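Local coordinates for Serine/threonine-protein kinase Tel1 (Chaetomium thermophilum, PDB 6SKY) that phosphorylates serine and threonine residues of proteins with ATP as a kinase of the ATM family, and probably signals DNA damage to the checkpoint machinery, at residues Q2624-V2629 against A2747-L2752; L2633-E2638 against R2829-S2834; R2642-R2647 against E2822-A2827. All coordinates share one frame; numbering follows the deposited sequence.

Contact 1 of 3, residues Q2624-V2629 against A2747-L2752; sequences QVFAAV and AAISML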
loop_
_atom_site.group_PDB
_atom_site.type_symbol
_atom_site.label_atom_id
_atom_site.label_comp_id
_atom_site.label_asym_id
_atom_site.label_seq_id
_atom_site.Cartn_x
_atom_site.Cartn_y
_atom_site.Cartn_z
ATOM N N GLN A 2624 22.974 -9.806 26.029
ATOM C CA GLN A 2624 22.877 -8.357 25.873
ATOM C C GLN A 2624 22.312 -7.968 24.512
ATOM O O GLN A 2624 21.488 -7.051 24.411
ATOM C CB GLN A 2624 24.249 -7.736 26.077
ATOM C CG GLN A 2624 24.285 -6.254 25.905
ATOM C CD GLN A 2624 25.671 -5.761 25.609
ATOM O OE1 GLN A 2624 25.947 -4.568 25.668
ATOM N NE2 GLN A 2624 26.558 -6.683 25.276
ATOM N N VAL A 2625 22.734 -8.661 23.456
ATOM C CA VAL A 2625 22.232 -8.368 22.114
ATOM C C VAL A 2625 20.735 -8.639 22.025
ATOM O O VAL A 2625 19.968 -7.839 21.470
ATOM C CB VAL A 2625 23.015 -9.180 21.072
ATOM C CG1 VAL A 2625 22.244 -9.275 19.788
ATOM C CG2 VAL A 2625 24.355 -8.547 20.830
ATOM N N PHE A 2626 20.298 -9.778 22.564
ATOM C CA PHE A 2626 18.882 -10.116 22.543
ATOM C C PHE A 2626 18.059 -9.126 23.351
ATOM O O PHE A 2626 16.951 -8.756 22.946
ATOM C CB PHE A 2626 18.681 -11.532 23.063
ATOM C CG PHE A 2626 18.802 -12.586 22.008
ATOM C CD1 PHE A 2626 20.033 -13.079 21.640
ATOM C CD2 PHE A 2626 17.681 -13.090 21.387
ATOM C CE1 PHE A 2626 20.145 -14.046 20.679
ATOM C CE2 PHE A 2626 17.791 -14.058 20.423
ATOM C CZ PHE A 2626 19.024 -14.533 20.067
ATOM N N ALA A 2627 18.578 -8.675 24.491
ATOM C CA ALA A 2627 17.850 -7.682 25.268
ATOM C C ALA A 2627 17.723 -6.365 24.512
ATOM O O ALA A 2627 16.683 -5.704 24.576
ATOM C CB ALA A 2627 18.536 -7.471 26.610
ATOM N N ALA A 2628 18.761 -5.975 23.771
ATOM C CA ALA A 2628 18.684 -4.731 23.009
ATOM C C ALA A 2628 17.656 -4.815 21.885
ATOM O O ALA A 2628 16.879 -3.875 21.669
ATOM C CB ALA A 2628 20.056 -4.377 22.456
ATOM N N VAL A 2629 17.617 -5.933 21.164
ATOM C CA VAL A 2629 16.622 -6.061 20.100
ATOM C C VAL A 2629 15.205 -6.117 20.677
ATOM O O VAL A 2629 14.264 -5.516 20.133
ATOM C CB VAL A 2629 16.936 -7.280 19.222
ATOM C CG1 VAL A 2629 15.941 -7.390 18.111
ATOM C CG2 VAL A 2629 18.318 -7.164 18.652
ATOM N N ALA A 2747 6.238 -17.103 20.203
ATOM C CA ALA A 2747 6.286 -16.459 18.897
ATOM C C ALA A 2747 7.404 -15.429 18.821
ATOM O O ALA A 2747 8.152 -15.372 17.836
ATOM C CB ALA A 2747 4.945 -15.810 18.593
ATOM N N ALA A 2748 7.527 -14.594 19.853
ATOM C CA ALA A 2748 8.556 -13.562 19.839
ATOM C C ALA A 2748 9.949 -14.168 19.806
ATOM O O ALA A 2748 10.804 -13.735 19.029
ATOM C CB ALA A 2748 8.399 -12.643 21.041
ATOM N N ILE A 2749 10.201 -15.184 20.631
ATOM C CA ILE A 2749 11.543 -15.750 20.632
ATOM C C ILE A 2749 11.800 -16.550 19.368
ATOM O O ILE A 2749 12.937 -16.635 18.916
ATOM C CB ILE A 2749 11.789 -16.596 21.891
ATOM C CG1 ILE A 2749 13.285 -16.807 22.092
ATOM C CG2 ILE A 2749 11.111 -17.932 21.775
ATOM C CD1 ILE A 2749 14.074 -15.556 22.197
ATOM N N SER A 2750 10.765 -17.101 18.741
ATOM C CA SER A 2750 10.965 -17.823 17.494
ATOM C C SER A 2750 11.401 -16.886 16.380
ATOM O O SER A 2750 12.372 -17.161 15.669
ATOM C CB SER A 2750 9.686 -18.558 17.121
ATOM O OG SER A 2750 9.431 -19.598 18.037
ATOM N N MET A 2751 10.711 -15.758 16.222
ATOM C CA MET A 2751 11.116 -14.809 15.187
ATOM C C MET A 2751 12.479 -14.208 15.487
ATOM O O MET A 2751 13.335 -14.112 14.601
ATOM C CB MET A 2751 10.077 -13.707 15.031
ATOM C CG MET A 2751 8.882 -14.103 14.210
ATOM S SD MET A 2751 9.319 -14.836 12.637
ATOM C CE MET A 2751 8.912 -16.546 12.931
ATOM N N LEU A 2752 12.702 -13.798 16.731
ATOM C CA LEU A 2752 13.960 -13.153 17.078
ATOM C C LEU A 2752 15.137 -14.103 16.945
ATOM O O LEU A 2752 16.229 -13.683 16.565
ATOM C CB LEU A 2752 13.873 -12.604 18.491
ATOM C CG LEU A 2752 14.195 -11.133 18.648
ATOM C CD1 LEU A 2752 13.420 -10.574 19.798
ATOM C CD2 LEU A 2752 15.662 -10.998 18.892
#
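Leu2752 projects between Phe2626 and Val2629, and a single methyl group, CD2, makes its closest contacts with both. Leu2752 CD2 lies 3.7 Å from Val2629 CG1 and 3.8 Å from Phe2626 CD2. The leucine thus meets two residues one helical turn apart, and it has the largest share of the surface that the two segments bury. Towards Phe2626 the methyl comes in obliquely, alongside the CD2–CE2 side of the ring, and the two side chains run past each other in opposite senses. The CB of Phe2626 does not aim at the opposing helix; it is the ring beyond it that swings close. Val2629 points across directly. Its CG1 is anti to the backbone N (chi1 -178°), which turns this branch, rather than CG2, onto the leucine. A looser touch extends the patch by one turn of the second helix, where CD1 of Ile2749 stands 4.4 Å from CE2 of Phe2626.

No hydrogen bond spans the interface, which is purely apolar and buried. The axes of the two short segments pass 11.9 Å apart at a crossing angle of 114°, so side chains rather than backbones bridge the gap. Segment 2624-2629 belongs to helix 2616-2632, which follows strand 2604-2611 in the chain and probably corresponds to the C-helix of protein kinases. Segment 2747-2752 belongs to helix 2732-2755, which runs up to the loop carrying the magnesium ligand Asn2765. Around this crossing, Ile2646 and Leu2756 pack on Phe2626, and Leu2828 of helix 2816-2828 covers Val2629. The neighbouring Val2625 and Ala2628 rest on Leu2842 and Ile2838 of helix 2832-2843, so helix 2616-2632 packs against helices 2732-2755, 2816-2828 and 2832-2843.

Contact 2 of 3, residues L2633-E2638 against R2829-S2834; sequences LKLHRE and REEAAS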
loop_
_atom_site.group_PDB
_atom_site.type_symbol
_atom_site.label_atom_id
_atom_site.label_comp_id
_atom_site.label_asym_id
_atom_site.label_seq_id
_atom_site.Cartn_x
_atom_site.Cartn_y
_atom_site.Cartn_z
ATOM N N LEU A 2633 11.725 -3.729 20.120
ATOM C CA LEU A 2633 10.341 -4.122 19.857
ATOM C C LEU A 2633 9.306 -3.219 20.524
ATOM O O LEU A 2633 8.146 -3.232 20.112
ATOM C CB LEU A 2633 10.086 -5.556 20.306
ATOM C CG LEU A 2633 10.602 -6.690 19.438
ATOM C CD1 LEU A 2633 10.020 -7.983 19.942
ATOM C CD2 LEU A 2633 10.234 -6.455 18.005
ATOM N N LYS A 2634 9.677 -2.446 21.539
ATOM C CA LYS A 2634 8.712 -1.639 22.283
ATOM C C LYS A 2634 8.315 -0.351 21.585
ATOM O O LYS A 2634 7.509 0.399 22.135
ATOM C CB LYS A 2634 9.262 -1.268 23.656
ATOM C CG LYS A 2634 9.460 -2.410 24.594
ATOM C CD LYS A 2634 9.734 -1.887 25.977
ATOM C CE LYS A 2634 10.047 -3.006 26.941
ATOM N NZ LYS A 2634 11.412 -3.553 26.744
ATOM N N LEU A 2635 8.861 -0.059 20.414
ATOM C CA LEU A 2635 8.634 1.214 19.751
ATOM C C LEU A 2635 7.542 1.146 18.702
ATOM O O LEU A 2635 7.334 2.122 17.980
ATOM C CB LEU A 2635 9.927 1.706 19.109
ATOM C CG LEU A 2635 11.146 1.771 20.017
ATOM C CD1 LEU A 2635 12.385 2.002 19.193
ATOM C CD2 LEU A 2635 10.974 2.865 21.037
ATOM N N HIS A 2636 6.842 0.025 18.594
ATOM C CA HIS A 2636 5.844 -0.175 17.560
ATOM C C HIS A 2636 4.508 -0.520 18.186
ATOM O O HIS A 2636 4.443 -1.189 19.212
ATOM C CB HIS A 2636 6.282 -1.263 16.603
ATOM C CG HIS A 2636 7.564 -0.950 15.908
ATOM N ND1 HIS A 2636 7.613 -0.461 14.624
ATOM C CD2 HIS A 2636 8.846 -1.024 16.330
ATOM C CE1 HIS A 2636 8.870 -0.262 14.278
ATOM N NE2 HIS A 2636 9.638 -0.595 15.296
ATOM N N ARG A 2637 3.437 -0.053 17.554
ATOM C CA ARG A 2637 2.121 -0.139 18.171
ATOM C C ARG A 2637 1.681 -1.584 18.354
ATOM O O ARG A 2637 1.134 -1.941 19.401
ATOM C CB ARG A 2637 1.116 0.651 17.333
ATOM C CG ARG A 2637 -0.323 0.240 17.499
ATOM C CD ARG A 2637 -1.132 1.249 18.256
ATOM N NE ARG A 2637 -2.425 0.689 18.631
ATOM C CZ ARG A 2637 -2.781 0.389 19.877
ATOM N NH1 ARG A 2637 -3.975 -0.123 20.122
ATOM N NH2 ARG A 2637 -1.947 0.612 20.879
ATOM N N GLU A 2638 1.952 -2.441 17.372
ATOM C CA GLU A 2638 1.412 -3.796 17.400
ATOM C C GLU A 2638 2.157 -4.708 18.360
ATOM O O GLU A 2638 1.539 -5.544 19.018
ATOM C CB GLU A 2638 1.432 -4.397 16.003
ATOM C CG GLU A 2638 0.463 -3.757 15.056
ATOM C CD GLU A 2638 -0.975 -3.980 15.452
ATOM O OE1 GLU A 2638 -1.241 -4.872 16.279
ATOM O OE2 GLU A 2638 -1.851 -3.260 14.934
ATOM N N ARG A 2829 11.812 -6.046 10.721
ATOM C CA ARG A 2829 12.352 -5.547 9.465
ATOM C C ARG A 2829 12.052 -4.075 9.238
ATOM O O ARG A 2829 12.498 -3.524 8.234
ATOM C CB ARG A 2829 11.853 -6.381 8.283
ATOM C CG ARG A 2829 10.392 -6.568 8.230
ATOM C CD ARG A 2829 9.917 -6.895 6.843
ATOM N NE ARG A 2829 10.260 -8.237 6.411
ATOM C CZ ARG A 2829 9.738 -8.808 5.334
ATOM N NH1 ARG A 2829 10.092 -10.031 4.987
ATOM N NH2 ARG A 2829 8.857 -8.146 4.610
ATOM N N GLU A 2830 11.333 -3.423 10.141
ATOM C CA GLU A 2830 11.219 -1.974 10.156
ATOM C C GLU A 2830 12.218 -1.322 11.093
ATOM O O GLU A 2830 12.180 -0.106 11.269
ATOM C CB GLU A 2830 9.804 -1.557 10.545
ATOM C CG GLU A 2830 8.856 -1.520 9.373
ATOM C CD GLU A 2830 7.425 -1.815 9.759
ATOM O OE1 GLU A 2830 7.089 -1.696 10.956
ATOM O OE2 GLU A 2830 6.633 -2.176 8.862
ATOM N N GLU A 2831 13.101 -2.106 11.704
ATOM C CA GLU A 2831 14.161 -1.629 12.577
ATOM C C GLU A 2831 15.500 -2.186 12.137
ATOM O O GLU A 2831 16.386 -2.386 12.960
ATOM C CB GLU A 2831 13.905 -2.020 14.028
ATOM C CG GLU A 2831 12.620 -1.519 14.601
ATOM C CD GLU A 2831 12.726 -0.104 15.103
ATOM O OE1 GLU A 2831 13.850 0.334 15.409
ATOM O OE2 GLU A 2831 11.684 0.575 15.195
ATOM N N ALA A 2832 15.655 -2.468 10.846
ATOM C CA ALA A 2832 16.871 -3.113 10.376
ATOM C C ALA A 2832 18.087 -2.218 10.548
ATOM O O ALA A 2832 19.206 -2.720 10.691
ATOM C CB ALA A 2832 16.705 -3.524 8.922
ATOM N N ALA A 2833 17.895 -0.901 10.559
ATOM C CA ALA A 2833 19.009 0.009 10.791
ATOM C C ALA A 2833 19.517 -0.085 12.222
ATOM O O ALA A 2833 20.728 -0.100 12.457
ATOM C CB ALA A 2833 18.588 1.436 10.466
ATOM N N SER A 2834 18.608 -0.160 13.195
ATOM C CA SER A 2834 19.019 -0.282 14.588
ATOM C C SER A 2834 19.648 -1.640 14.873
ATOM O O SER A 2834 20.598 -1.740 15.655
ATOM C CB SER A 2834 17.825 -0.042 15.495
ATOM O OG SER A 2834 17.185 1.172 15.166
#
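The His2636 imidazole meets the Glu2831 carboxylate edge-on, with OE2 near the ring plane beside NE2 and the two flat groups almost perpendicular, 88° apart. Glu2830 approaches from a different direction: its OE1 stands obliquely off the ring, 3.9 Å from His2636 ND1, and its carboxylate is tilted 32° to the imidazole. Between His2636 and Glu2831 there is a His-carboxylate hydrogen bond, donated by NE2 to OE2. The modelled separation is very short, and its exact length is doubtful at this resolution. The Glu2831 chain folds at chi2 (-83°), which brings its carboxylate round to the histidine.

Both partners occupy N-cap positions, His2636 ahead of helix 2637-2641 and Glu2831 ahead of helix 2832-2843, and the pair links the starts of two helices at the surface of the kinase domain. A weak bond of 3.4 Å from Ser2834 OG reaches Glu2831 OE1, the other oxygen of the carboxylate. Two acidic neighbours would be expected to favour a protonated imidazole. Ala2827, from helix 2816-2828, packs against His2636.

Contact 3 of 3, residues R2642-R2647 against E2822-A2827; sequences RNLGIR and EFTLDA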
loop_
_atom_site.group_PDB
_atom_site.type_symbol
_atom_site.label_atom_id
_atom_site.label_comp_id
_atom_site.label_asym_id
_atom_site.label_seq_id
_atom_site.Cartn_x
_atom_site.Cartn_y
_atom_site.Cartn_z
ATOM N N ARG A 2642 0.810 -5.911 22.560
ATOM C CA ARG A 2642 0.804 -7.296 23.001
ATOM C C ARG A 2642 1.944 -7.630 23.942
ATOM O O ARG A 2642 2.098 -8.793 24.307
ATOM C CB ARG A 2642 0.866 -8.221 21.795
ATOM C CG ARG A 2642 -0.355 -8.157 20.959
ATOM C CD ARG A 2642 -0.112 -8.679 19.586
ATOM N NE ARG A 2642 -1.352 -8.718 18.830
ATOM C CZ ARG A 2642 -1.894 -7.669 18.229
ATOM N NH1 ARG A 2642 -3.026 -7.802 17.567
ATOM N NH2 ARG A 2642 -1.306 -6.491 18.289
ATOM N N ASN A 2643 2.746 -6.647 24.335
ATOM C CA ASN A 2643 3.896 -6.857 25.212
ATOM C C ASN A 2643 4.814 -7.941 24.673
ATOM O O ASN A 2643 5.326 -8.772 25.420
ATOM C CB ASN A 2643 3.460 -7.192 26.634
ATOM C CG ASN A 2643 2.414 -6.253 27.155
ATOM O OD1 ASN A 2643 1.424 -6.677 27.740
ATOM N ND2 ASN A 2643 2.616 -4.967 26.937
ATOM N N LEU A 2644 5.024 -7.942 23.363
ATOM C CA LEU A 2644 5.912 -8.922 22.760
ATOM C C LEU A 2644 7.347 -8.571 23.102
ATOM O O LEU A 2644 7.802 -7.456 22.847
ATOM C CB LEU A 2644 5.711 -8.984 21.252
ATOM C CG LEU A 2644 4.431 -9.652 20.767
ATOM C CD1 LEU A 2644 4.264 -9.450 19.297
ATOM C CD2 LEU A 2644 4.473 -11.107 21.071
ATOM N N GLY A 2645 8.049 -9.523 23.691
ATOM C CA GLY A 2645 9.425 -9.333 24.095
ATOM C C GLY A 2645 9.935 -10.639 24.644
ATOM O O GLY A 2645 9.235 -11.654 24.640
ATOM N N ILE A 2646 11.169 -10.608 25.126
ATOM C CA ILE A 2646 11.774 -11.805 25.679
ATOM C C ILE A 2646 12.056 -11.578 27.153
ATOM O O ILE A 2646 12.139 -10.450 27.634
ATOM C CB ILE A 2646 13.056 -12.223 24.937
ATOM C CG1 ILE A 2646 14.209 -11.306 25.300
ATOM C CG2 ILE A 2646 12.829 -12.214 23.450
ATOM C CD1 ILE A 2646 15.540 -11.918 25.037
ATOM N N ARG A 2647 12.168 -12.683 27.875
ATOM C CA ARG A 2647 12.549 -12.673 29.274
ATOM C C ARG A 2647 14.060 -12.790 29.370
ATOM O O ARG A 2647 14.666 -13.631 28.706
ATOM C CB ARG A 2647 11.878 -13.826 30.017
ATOM C CG ARG A 2647 10.398 -13.654 30.237
ATOM C CD ARG A 2647 10.136 -12.863 31.494
ATOM N NE ARG A 2647 10.851 -13.438 32.625
ATOM C CZ ARG A 2647 10.366 -14.394 33.408
ATOM N NH1 ARG A 2647 11.096 -14.860 34.405
ATOM N NH2 ARG A 2647 9.159 -14.880 33.196
ATOM N N GLU A 2822 3.985 -12.744 12.754
ATOM C CA GLU A 2822 3.950 -11.725 11.710
ATOM C C GLU A 2822 4.164 -10.328 12.271
ATOM O O GLU A 2822 4.880 -9.528 11.669
ATOM C CB GLU A 2822 2.635 -11.803 10.946
ATOM C CG GLU A 2822 2.590 -12.941 9.961
ATOM C CD GLU A 2822 1.188 -13.283 9.521
ATOM O OE1 GLU A 2822 0.263 -12.509 9.824
ATOM O OE2 GLU A 2822 1.006 -14.335 8.878
ATOM N N PHE A 2823 3.566 -10.010 13.417
ATOM C CA PHE A 2823 3.794 -8.700 14.024
ATOM C C PHE A 2823 5.245 -8.526 14.445
ATOM O O PHE A 2823 5.837 -7.466 14.228
ATOM C CB PHE A 2823 2.880 -8.498 15.227
ATOM C CG PHE A 2823 1.443 -8.364 14.877
ATOM C CD1 PHE A 2823 1.048 -7.603 13.805
ATOM C CD2 PHE A 2823 0.481 -9.006 15.619
ATOM C CE1 PHE A 2823 -0.276 -7.488 13.481
ATOM C CE2 PHE A 2823 -0.842 -8.892 15.291
ATOM C CZ PHE A 2823 -1.217 -8.133 14.225
ATOM N N THR A 2824 5.836 -9.555 15.055
ATOM C CA THR A 2824 7.233 -9.473 15.455
ATOM C C THR A 2824 8.134 -9.257 14.253
ATOM O O THR A 2824 8.988 -8.370 14.261
ATOM C CB THR A 2824 7.646 -10.741 16.197
ATOM O OG1 THR A 2824 6.701 -11.027 17.224
ATOM C CG2 THR A 2824 8.997 -10.568 16.819
ATOM N N LEU A 2825 7.971 -10.073 13.212
ATOM C CA LEU A 2825 8.844 -9.958 12.051
ATOM C C LEU A 2825 8.644 -8.635 11.334
ATOM O O LEU A 2825 9.605 -8.039 10.841
ATOM C CB LEU A 2825 8.604 -11.118 11.099
ATOM C CG LEU A 2825 9.492 -11.117 9.868
ATOM C CD1 LEU A 2825 10.929 -11.274 10.273
ATOM C CD2 LEU A 2825 9.081 -12.214 8.931
ATOM N N ASP A 2826 7.409 -8.151 11.274
ATOM C CA ASP A 2826 7.148 -6.872 10.643
ATOM C C ASP A 2826 7.802 -5.735 11.406
ATOM O O ASP A 2826 8.331 -4.804 10.797
ATOM C CB ASP A 2826 5.648 -6.654 10.545
ATOM C CG ASP A 2826 5.292 -5.502 9.659
ATOM O OD1 ASP A 2826 6.173 -5.030 8.911
ATOM O OD2 ASP A 2826 4.127 -5.062 9.705
ATOM N N ALA A 2827 7.775 -5.781 12.737
ATOM C CA ALA A 2827 8.463 -4.754 13.508
ATOM C C ALA A 2827 9.973 -4.890 13.413
ATOM O O ALA A 2827 10.686 -3.895 13.522
ATOM C CB ALA A 2827 8.029 -4.805 14.966
#
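The guanidinium of Arg2642 is gripped by two carboxylates while one of its faces is covered by Phe2823. Its NH2 forms a salt bridge with Glu2638, one helical turn earlier in the chain, and its NH1 forms another with Asp1928 in the FAT region. Over the guanidinium centre, 3.2 Å above the plane, sits CE2 of the phenylalanine. The ring is inclined rather than laid flat, with the two planes 45° apart, and the side chains cross at about a right angle. The nearest pair is Arg2642 NH1 and Phe2823 CE2 at 3.3 Å, with NE and CZ also close to the CD2–CE2 side of the ring. An extended chain from CG to NE carries the charged group out to this position. Replacing the arginine with alanine removes both salt bridges and is likely to leave the carboxylates of Glu2638 and Asp1928 without their mate and the Phe2823 ring without the guanidinium packed against it.

Arg2642 stands at the end of helix 2637-2641, which closes in a Schellman motif with Asn2643 at positive phi (53°). The chain then continues in extended form towards strand 2651-2655, laying Leu2644 against helix 2816-2828. CD1 of Leu2644 does the touching: it lies 3.6 Å from OG1 of Thr2824 and 4.4 Å from CB of Phe2823. The threonine hydroxyl is hydrogen-bonded to the backbone O of Cys2820, one turn back in its own helix, so this buried polar atom has a partner despite the methyl beside it. Leu2644 also packs on Thr2639 and on Arg2744 of helix 2732-2755.

The three contacts follow one continuous piece of chain, 2624-2647, across C-lobe helices. Contacts 1 and 3, with centres about 9 Å apart, share a hydrophobic boundary in which Phe2626 CB meets Ile2646 CD1 at 3.7 Å and Met2751 CB meets Thr2824 CG2 at 3.8 Å. Contact 2 lies about 9 Å from contact 3 and 12 Å from contact 1, centre to centre; Leu2633 joins it to both, its CD1 being 4.3 Å from Leu2752 CD1 and 3.7 Å from Leu2644 O. In contact 1 the Phe2626 side chain is about 10 Å from that of the magnesium ligand Asp2779, while the touching residues of contacts 2 and 3 lie away from the active site.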